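Local coordinates for protein SeviL (Septifer virgatus, PDB 6LF2) that binds the saccharides of the glycosphingolipids GM1b and asialo-GM1 as an R-type lectin of the beta-trefoil fold, at residues B[85-90]-B[95-100]; B[17-22]-B[107-112]. All coordinates share one frame; numbering follows the deposited sequence. Where two conformers were deposited one is given.

Interaction 1: B[85-90]-B[95-100]; sequences SLEEVP and FYRLLN
S85 and L99 face each other as a hydrogen-bonded antiparallel pair, S85 N giving to L99 O and L99 N to S85 O at 3.0 Å. E87 and R97, two residues further along one strand and two back along the other, repeat the pattern: R97 N reaches E87 O at 2.8 Å and E87 N bonds R97 O. A fifth bond, V89 N to F95 O at 3.1 Å, carries the pairing past the last bridge.

The charged ends are satisfied differently. E87 OE2 and R97 NH1 stand 4.5 Å apart, too far for a salt bridge. R97 runs extended from CG to NE, which carries its guanidinium out to a water that accepts from R97 NH1 at 2.8 Å and lies 2.6 Å from E87 OE2, to which it can donate. E87 OE1 is taken by Y106 OH, while R97 NE forms a salt bridge with E124 and NH2 bonds the carbonyl of T121, so each guanidinium nitrogen has a partner.

On the other face, in one of its two conformers, L86 sets CD2 over the centre of the Y96 ring, a CH-pi contact. Behind this hairpin, Y96 is backbone-bonded to W126 of strand 126-130, and L98 packs on L107 of strand 106-110.

Interaction 2: B[17-22]-B[107-112]; sequences RENGGR and LDYNGG
The loop 17-22 turns at N19, where G21 N bonds N19 OD1 at 2.8 Å in an Asx turn and G20 follows with positive phi, and it meets strand 106-110 near its end through N19 and E18 against Y109, without backbone pairing.

N19 ND2 lies over one face of the Y109 ring, near the rim, with amide and ring planes only 14° apart. It is 3.4 Å from Y109 CZ and 3.5 Å from Y109 CE1. The chi1 of N19, 65°, places CG between the backbone N and carbonyl carbon; from there OD1 turns back to its own loop while ND2 rests on the ring. The bond from G21 N to OD1 probably limits rotation of the amide.

E18 adds its aliphatic part: CB lies at the ring edge, and E18 CG comes within 3.5 Å of Y109 OH. Its carboxylate is engaged elsewhere, in a salt bridge with K38 of the second subunit. Just before Y109, D108 OD1 accepts from Y109 N and from S123 OG.

The Asx turn in the loop after strand 6-16 thus presents N19 to Y109, and both side chains also touch I34 of strand 31-35, joining sequence-distant parts of the beta-trefoil.

The two contacts lie about 15 Å apart, centre to centre, and show how a beta-trefoil joins local hairpins to sequence-distant loops. Interaction 1 is a short-range hairpin, its segments separated by four residues; interaction 2 links segments with 84 residues between them, and the hairpin is nested within that span. Strands 96-100 and 106-110 follow each other in the chain, and L98 O lies 2.9 Å from L107 N, a probable hydrogen bond. F95 CE2 is 3.4 Å from R17 CB, so the loop of interaction 2 also packs against the hairpin of interaction 1. Both border the second subunit. A bound galactose is about 11 Å from the N19 side chain, and neither contact includes a glycan-pocket residue.

Interaction 1: B[85-90]-B[95-100]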
ATOM      1  N   SER B  85      -4.489 -19.138   2.467  1.00 12.78           N
ATOM      2  CA  SER B  85      -5.482 -18.805   1.463  1.00 12.30           C
ATOM      3  C   SER B  85      -5.912 -17.355   1.634  1.00  9.66           C
ATOM      4  O   SER B  85      -5.808 -16.778   2.721  1.00 12.10           O
ATOM      5  CB  SER B  85      -6.704 -19.730   1.540  1.00 16.05           C
ATOM      6  OG  SER B  85      -7.277 -19.709   2.832  1.00 15.99           O
ATOM      7  N   LEU B  86      -6.353 -16.767   0.528  1.00 16.91           N
ATOM      8  CA  LEU B  86      -6.874 -15.409   0.540  0.56 14.01           C
ATOM      9  C   LEU B  86      -8.391 -15.468   0.681  1.00 14.00           C
ATOM     10  O   LEU B  86      -9.082 -16.063  -0.152  1.00 20.28           O
ATOM     11  CB  LEU B  86      -6.460 -14.656  -0.724  0.56 14.59           C
ATOM     12  CG  LEU B  86      -5.100 -13.949  -0.673  0.56 13.93           C
ATOM     13  CD1 LEU B  86      -3.944 -14.918  -0.434  0.56 13.65           C
ATOM     14  CD2 LEU B  86      -4.878 -13.175  -1.960  0.56 12.78           C
ATOM     15  N   GLU B  87      -8.902 -14.860   1.745  1.00 12.12           N
ATOM     16  CA  GLU B  87     -10.335 -14.825   2.019  1.00 12.25           C
ATOM     17  C   GLU B  87     -10.812 -13.391   1.823  1.00 11.23           C
ATOM     18  O   GLU B  87     -10.481 -12.511   2.623  1.00 14.19           O
ATOM     19  CB  GLU B  87     -10.632 -15.315   3.430  1.00 13.46           C
ATOM     20  CG  GLU B  87     -12.117 -15.338   3.781  1.00 23.26           C
ATOM     21  CD  GLU B  87     -12.372 -15.766   5.222  1.00 30.46           C
ATOM     22  OE1 GLU B  87     -12.174 -16.964   5.545  1.00 24.05           O
ATOM     23  OE2 GLU B  87     -12.756 -14.895   6.038  1.00 27.13           O
ATOM     24  N   GLU B  88     -11.573 -13.155   0.762  1.00 18.32           N
ATOM     25  CA  GLU B  88     -11.963 -11.788   0.462  1.00 13.76           C
ATOM     26  C   GLU B  88     -12.871 -11.260   1.566  1.00 15.80           C
ATOM     27  O   GLU B  88     -13.651 -12.003   2.169  1.00 17.12           O
ATOM     28  CB  GLU B  88     -12.639 -11.699  -0.905  1.00 23.16           C
ATOM     29  CG  GLU B  88     -14.040 -12.246  -0.976  1.00 27.91           C
ATOM     30  CD  GLU B  88     -14.610 -12.130  -2.375  1.00 40.33           C
ATOM     31  OE1 GLU B  88     -13.823 -11.838  -3.305  1.00 35.44           O
ATOM     32  OE2 GLU B  88     -15.837 -12.322  -2.542  1.00 51.94           O
ATOM     33  N   VAL B  89     -12.701  -9.978   1.877  1.00 12.84           N
ATOM     34  CA  VAL B  89     -13.520  -9.292   2.869  1.00 10.22           C
ATOM     35  C   VAL B  89     -14.707  -8.683   2.128  1.00 11.53           C
ATOM     36  O   VAL B  89     -14.517  -7.710   1.384  1.00 13.76           O
ATOM     37  CB  VAL B  89     -12.709  -8.213   3.599  1.00 12.47           C
ATOM     38  CG1 VAL B  89     -13.576  -7.420   4.545  1.00 10.41           C
ATOM     39  CG2 VAL B  89     -11.533  -8.841   4.337  1.00 11.30           C
ATOM     40  N   PRO B  90     -15.923  -9.209   2.294  1.00 12.70           N
ATOM     41  CA  PRO B  90     -17.045  -8.727   1.467  1.00 12.88           C
ATOM     42  C   PRO B  90     -17.288  -7.234   1.589  1.00 14.01           C
ATOM     43  O   PRO B  90     -17.558  -6.558   0.587  1.00 15.67           O
ATOM     44  CB  PRO B  90     -18.245  -9.525   2.003  1.00 19.29           C
ATOM     45  CG  PRO B  90     -17.678 -10.659   2.755  1.00 15.50           C
ATOM     46  CD  PRO B  90     -16.320 -10.261   3.243  1.00 13.71           C
ATOM     47  N   PHE B  95      -9.547  -5.871  -0.006  1.00  9.20           N
ATOM     48  CA  PHE B  95      -8.888  -6.412   1.173  1.00  8.56           C
ATOM     49  C   PHE B  95      -9.155  -7.905   1.319  1.00  8.71           C
ATOM     50  O   PHE B  95     -10.180  -8.424   0.867  1.00 10.28           O
ATOM     51  CB  PHE B  95      -9.335  -5.671   2.435  1.00  8.24           C
ATOM     52  CG  PHE B  95      -8.795  -4.268   2.514  1.00  7.15           C
ATOM     53  CD1 PHE B  95      -9.448  -3.230   1.880  1.00  8.86           C
ATOM     54  CD2 PHE B  95      -7.610  -4.001   3.186  1.00  6.77           C
ATOM     55  CE1 PHE B  95      -8.950  -1.944   1.935  1.00 10.83           C
ATOM     56  CE2 PHE B  95      -7.105  -2.708   3.238  1.00  8.70           C
ATOM     57  CZ  PHE B  95      -7.781  -1.684   2.611  1.00 10.84           C
ATOM     58  N   TYR B  96      -8.203  -8.585   1.947  1.00  9.96           N
ATOM     59  CA  TYR B  96      -8.267 -10.019   2.180  1.00  9.80           C
ATOM     60  C   TYR B  96      -7.882 -10.324   3.618  1.00  9.35           C
ATOM     61  O   TYR B  96      -7.030  -9.656   4.211  1.00  9.38           O
ATOM     62  CB  TYR B  96      -7.311 -10.796   1.266  1.00 11.52           C
ATOM     63  CG  TYR B  96      -7.622 -10.749  -0.200  1.00  9.14           C
ATOM     64  CD1 TYR B  96      -8.511 -11.650  -0.768  1.00  9.98           C
ATOM     65  CD2 TYR B  96      -7.000  -9.825  -1.030  1.00 13.71           C
ATOM     66  CE1 TYR B  96      -8.791 -11.625  -2.115  1.00 14.07           C
ATOM     67  CE2 TYR B  96      -7.274  -9.791  -2.380  1.00 14.98           C
ATOM     68  CZ  TYR B  96      -8.169 -10.694  -2.921  1.00 15.70           C
ATOM     69  OH  TYR B  96      -8.441 -10.658  -4.270  1.00 25.49           O
ATOM     70  N   ARG B  97      -8.492 -11.366   4.165  1.00 10.00           N
ATOM     71  CA  ARG B  97      -7.893 -12.047   5.301  1.00 10.45           C
ATOM     72  C   ARG B  97      -6.965 -13.135   4.770  1.00  8.56           C
ATOM     73  O   ARG B  97      -7.170 -13.669   3.676  1.00 13.10           O
ATOM     74  CB  ARG B  97      -8.959 -12.646   6.223  1.00 11.36           C
ATOM     75  CG  ARG B  97      -9.715 -11.607   7.024  1.00 11.71           C
ATOM     76  CD  ARG B  97     -10.616 -12.246   8.080  1.00 14.26           C
ATOM     77  NE  ARG B  97     -11.184 -11.250   8.984  1.00 13.23           N
ATOM     78  CZ  ARG B  97     -12.265 -10.525   8.707  1.00 12.97           C
ATOM     79  NH1 ARG B  97     -12.891 -10.675   7.548  1.00 16.46           N
ATOM     80  NH2 ARG B  97     -12.715  -9.643   9.588  1.00 13.47           N
ATOM     81  N   LEU B  98      -5.908 -13.403   5.514  1.00 10.44           N
ATOM     82  CA  LEU B  98      -4.928 -14.424   5.154  1.00 10.59           C
ATOM     83  C   LEU B  98      -5.083 -15.562   6.153  1.00  9.96           C
ATOM     84  O   LEU B  98      -4.750 -15.402   7.331  1.00 10.96           O
ATOM     85  CB  LEU B  98      -3.510 -13.850   5.176  1.00 11.42           C
ATOM     86  CG  LEU B  98      -3.280 -12.754   4.134  1.00 11.84           C
ATOM     87  CD1 LEU B  98      -1.958 -12.039   4.360  1.00 13.80           C
ATOM     88  CD2 LEU B  98      -3.289 -13.395   2.788  1.00 17.63           C
ATOM     89  N   LEU B  99      -5.592 -16.697   5.676  1.00 12.62           N
ATOM     90  CA  LEU B  99      -6.017 -17.803   6.529  1.00 14.07           C
ATOM     91  C   LEU B  99      -5.007 -18.944   6.437  1.00 11.77           C
ATOM     92  O   LEU B  99      -4.802 -19.511   5.358  1.00 12.99           O
ATOM     93  CB  LEU B  99      -7.411 -18.274   6.121  1.00 15.14           C
ATOM     94  CG  LEU B  99      -7.987 -19.480   6.864  1.00 12.76           C
ATOM     95  CD1 LEU B  99      -8.145 -19.145   8.343  1.00 13.92           C
ATOM     96  CD2 LEU B  99      -9.321 -19.871   6.240  1.00 15.55           C
ATOM     97  N   ASN B 100      -4.383 -19.270   7.561  1.00 11.52           N
ATOM     98  CA  ASN B 100      -3.425 -20.369   7.597  1.00 14.85           C
ATOM     99  C   ASN B 100      -4.133 -21.708   7.382  1.00 17.72           C
ATOM    100  O   ASN B 100      -5.106 -22.021   8.077  1.00 17.38           O
ATOM    101  CB  ASN B 100      -2.691 -20.355   8.930  1.00 13.15           C
ATOM    102  CG  ASN B 100      -1.577 -21.374   8.983  1.00 15.82           C
ATOM    103  OD1 ASN B 100      -1.711 -22.408   9.633  1.00 16.18           O
ATOM    104  ND2 ASN B 100      -0.470 -21.090   8.297  1.00 13.22           N
TER
HETATM  105  O   HOH W   1     -12.588 -12.359   5.335  1.00 20.09           O

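Interaction 2: B[17-22]-B[107-112]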
ATOM      1  N   ARG B  17      -5.367  -2.801   6.911  1.00  7.28           N
ATOM      2  CA  ARG B  17      -6.399  -1.766   6.834  1.00  5.94           C
ATOM      3  C   ARG B  17      -6.507  -0.957   8.120  1.00  8.69           C
ATOM      4  O   ARG B  17      -6.832   0.239   8.079  1.00  8.84           O
ATOM      5  CB  ARG B  17      -7.752  -2.396   6.521  1.00  8.99           C
ATOM      6  CG  ARG B  17      -8.858  -1.369   6.241  1.00  7.21           C
ATOM      7  CD  ARG B  17     -10.087  -2.088   5.736  1.00  9.59           C
ATOM      8  NE  ARG B  17     -11.207  -1.178   5.504  1.00 13.11           N
ATOM      9  CZ  ARG B  17     -12.017  -0.740   6.461  1.00 14.71           C
ATOM     10  NH1 ARG B  17     -11.826  -1.119   7.718  1.00 16.01           N
ATOM     11  NH2 ARG B  17     -13.016   0.080   6.161  1.00 20.32           N
ATOM     12  N   GLU B  18      -6.291  -1.588   9.281  1.00  8.62           N
ATOM     13  CA  GLU B  18      -6.669  -0.936  10.528  1.00  8.20           C
ATOM     14  C   GLU B  18      -5.671   0.125  10.980  1.00  8.71           C
ATOM     15  O   GLU B  18      -6.081   1.120  11.590  1.00 11.20           O
ATOM     16  CB  GLU B  18      -6.875  -2.001  11.611  1.00 11.19           C
ATOM     17  CG  GLU B  18      -7.416  -1.472  12.925  1.00 19.19           C
ATOM     18  CD  GLU B  18      -8.878  -1.046  12.854  1.00 21.98           C
ATOM     19  OE1 GLU B  18      -9.533  -1.248  11.810  1.00 16.96           O
ATOM     20  OE2 GLU B  18      -9.375  -0.501  13.861  1.00 24.17           O
ATOM     21  N   ASN B  19      -4.373  -0.043  10.684  1.00  9.22           N
ATOM     22  CA  ASN B  19      -3.367   0.929  11.079  1.00  9.64           C
ATOM     23  C   ASN B  19      -2.431   1.361   9.954  1.00 10.53           C
ATOM     24  O   ASN B  19      -1.502   2.135  10.212  1.00 11.35           O
ATOM     25  CB  ASN B  19      -2.529   0.379  12.244  1.00 10.43           C
ATOM     26  CG  ASN B  19      -1.711  -0.843  11.858  1.00 10.99           C
ATOM     27  OD1 ASN B  19      -1.759  -1.314  10.723  1.00 12.14           O
ATOM     28  ND2 ASN B  19      -0.949  -1.360  12.814  1.00 13.40           N
ATOM     29  N   GLY B  20      -2.651   0.905   8.724  1.00  8.98           N
ATOM     30  CA  GLY B  20      -1.763   1.218   7.618  1.00  8.34           C
ATOM     31  C   GLY B  20      -0.376   0.628   7.720  1.00 11.91           C
ATOM     32  O   GLY B  20       0.501   1.009   6.936  1.00  9.89           O
ATOM     33  N   GLY B  21      -0.151  -0.287   8.667  1.00 10.40           N
ATOM     34  CA  GLY B  21       1.174  -0.850   8.858  1.00  9.73           C
ATOM     35  C   GLY B  21       1.503  -1.969   7.885  1.00  8.20           C
ATOM     36  O   GLY B  21       0.633  -2.711   7.417  1.00 10.04           O
ATOM     37  N   ARG B  22       2.797  -2.101   7.588  1.00  8.55           N
ATOM     38  CA  ARG B  22       3.278  -3.073   6.615  1.00  8.33           C
ATOM     39  C   ARG B  22       4.050  -4.178   7.324  1.00  8.16           C
ATOM     40  O   ARG B  22       4.891  -3.904   8.185  1.00  8.09           O
ATOM     41  CB  ARG B  22       4.155  -2.396   5.550  1.00  7.56           C
ATOM     42  CG  ARG B  22       3.362  -1.786   4.391  1.00  8.94           C
ATOM     43  CD  ARG B  22       3.918  -0.430   3.944  1.00  9.26           C
ATOM     44  NE  ARG B  22       3.413   0.651   4.794  1.00 11.82           N
ATOM     45  CZ  ARG B  22       4.160   1.415   5.584  1.00  9.45           C
ATOM     46  NH1 ARG B  22       5.475   1.250   5.646  1.00  9.27           N
ATOM     47  NH2 ARG B  22       3.583   2.359   6.322  1.00 12.67           N
ATOM     48  N   LEU B 107      -3.953 -14.244   9.842  1.00 11.65           N
ATOM     49  CA  LEU B 107      -2.848 -13.335  10.130  1.00 10.06           C
ATOM     50  C   LEU B 107      -3.366 -12.019  10.698  1.00 11.49           C
ATOM     51  O   LEU B 107      -4.264 -11.396  10.132  1.00 10.97           O
ATOM     52  CB  LEU B 107      -2.039 -13.072   8.858  1.00  9.99           C
ATOM     53  CG  LEU B 107      -0.734 -12.302   9.084  1.00 12.48           C
ATOM     54  CD1 LEU B 107       0.233 -13.122   9.952  1.00 11.48           C
ATOM     55  CD2 LEU B 107      -0.099 -11.950   7.758  1.00 10.76           C
ATOM     56  N   ASP B 108      -2.779 -11.594  11.812  1.00 12.39           N
ATOM     57  CA  ASP B 108      -3.248 -10.456  12.590  1.00 14.41           C
ATOM     58  C   ASP B 108      -2.010  -9.768  13.150  1.00 14.84           C
ATOM     59  O   ASP B 108      -0.875 -10.164  12.855  1.00 13.32           O
ATOM     60  CB  ASP B 108      -4.215 -10.936  13.686  1.00 13.87           C
ATOM     61  CG  ASP B 108      -5.143  -9.847  14.203  1.00 17.81           C
ATOM     62  OD1 ASP B 108      -4.824  -8.640  14.113  1.00 19.99           O
ATOM     63  OD2 ASP B 108      -6.209 -10.219  14.737  1.00 27.39           O
ATOM     64  N   TYR B 109      -2.214  -8.741  13.970  1.00 11.27           N
ATOM     65  CA  TYR B 109      -1.082  -8.120  14.637  1.00 14.37           C
ATOM     66  C   TYR B 109      -1.448  -7.791  16.078  1.00 13.10           C
ATOM     67  O   TYR B 109      -2.622  -7.688  16.446  1.00 16.04           O
ATOM     68  CB  TYR B 109      -0.580  -6.866  13.885  1.00 10.96           C
ATOM     69  CG  TYR B 109      -1.542  -5.689  13.880  1.00 13.05           C
ATOM     70  CD1 TYR B 109      -1.529  -4.751  14.908  1.00 13.49           C
ATOM     71  CD2 TYR B 109      -2.450  -5.509  12.843  1.00 13.78           C
ATOM     72  CE1 TYR B 109      -2.406  -3.681  14.916  1.00 14.93           C
ATOM     73  CE2 TYR B 109      -3.331  -4.441  12.844  1.00 12.82           C
ATOM     74  CZ  TYR B 109      -3.301  -3.530  13.881  1.00 15.09           C
ATOM     75  OH  TYR B 109      -4.169  -2.458  13.892  1.00 18.48           O
ATOM     76  N   ASN B 110      -0.411  -7.670  16.901  1.00 12.68           N
ATOM     77  CA  ASN B 110      -0.539  -7.192  18.276  1.00 12.50           C
ATOM     78  C   ASN B 110       0.667  -6.312  18.555  1.00 16.23           C
ATOM     79  O   ASN B 110       1.793  -6.814  18.634  1.00 16.36           O
ATOM     80  CB  ASN B 110      -0.604  -8.354  19.264  1.00 18.49           C
ATOM     81  CG  ASN B 110      -0.844  -7.887  20.681  1.00 24.13           C
ATOM     82  OD1 ASN B 110      -1.982  -7.855  21.148  1.00 38.04           O
ATOM     83  ND2 ASN B 110       0.223  -7.501  21.369  1.00 29.33           N
ATOM     84  N   GLY B 111       0.447  -5.006  18.698  1.00 16.59           N
ATOM     85  CA  GLY B 111       1.586  -4.106  18.782  1.00 16.76           C
ATOM     86  C   GLY B 111       2.386  -4.188  17.497  1.00 17.43           C
ATOM     87  O   GLY B 111       1.837  -4.103  16.393  1.00 19.48           O
ATOM     88  N   GLY B 112       3.695  -4.381  17.625  1.00 15.85           N
ATOM     89  CA  GLY B 112       4.551  -4.570  16.472  1.00 13.88           C
ATOM     90  C   GLY B 112       4.707  -5.996  15.998  1.00 16.36           C
ATOM     91  O   GLY B 112       5.438  -6.237  15.033  1.00 16.78           O
TER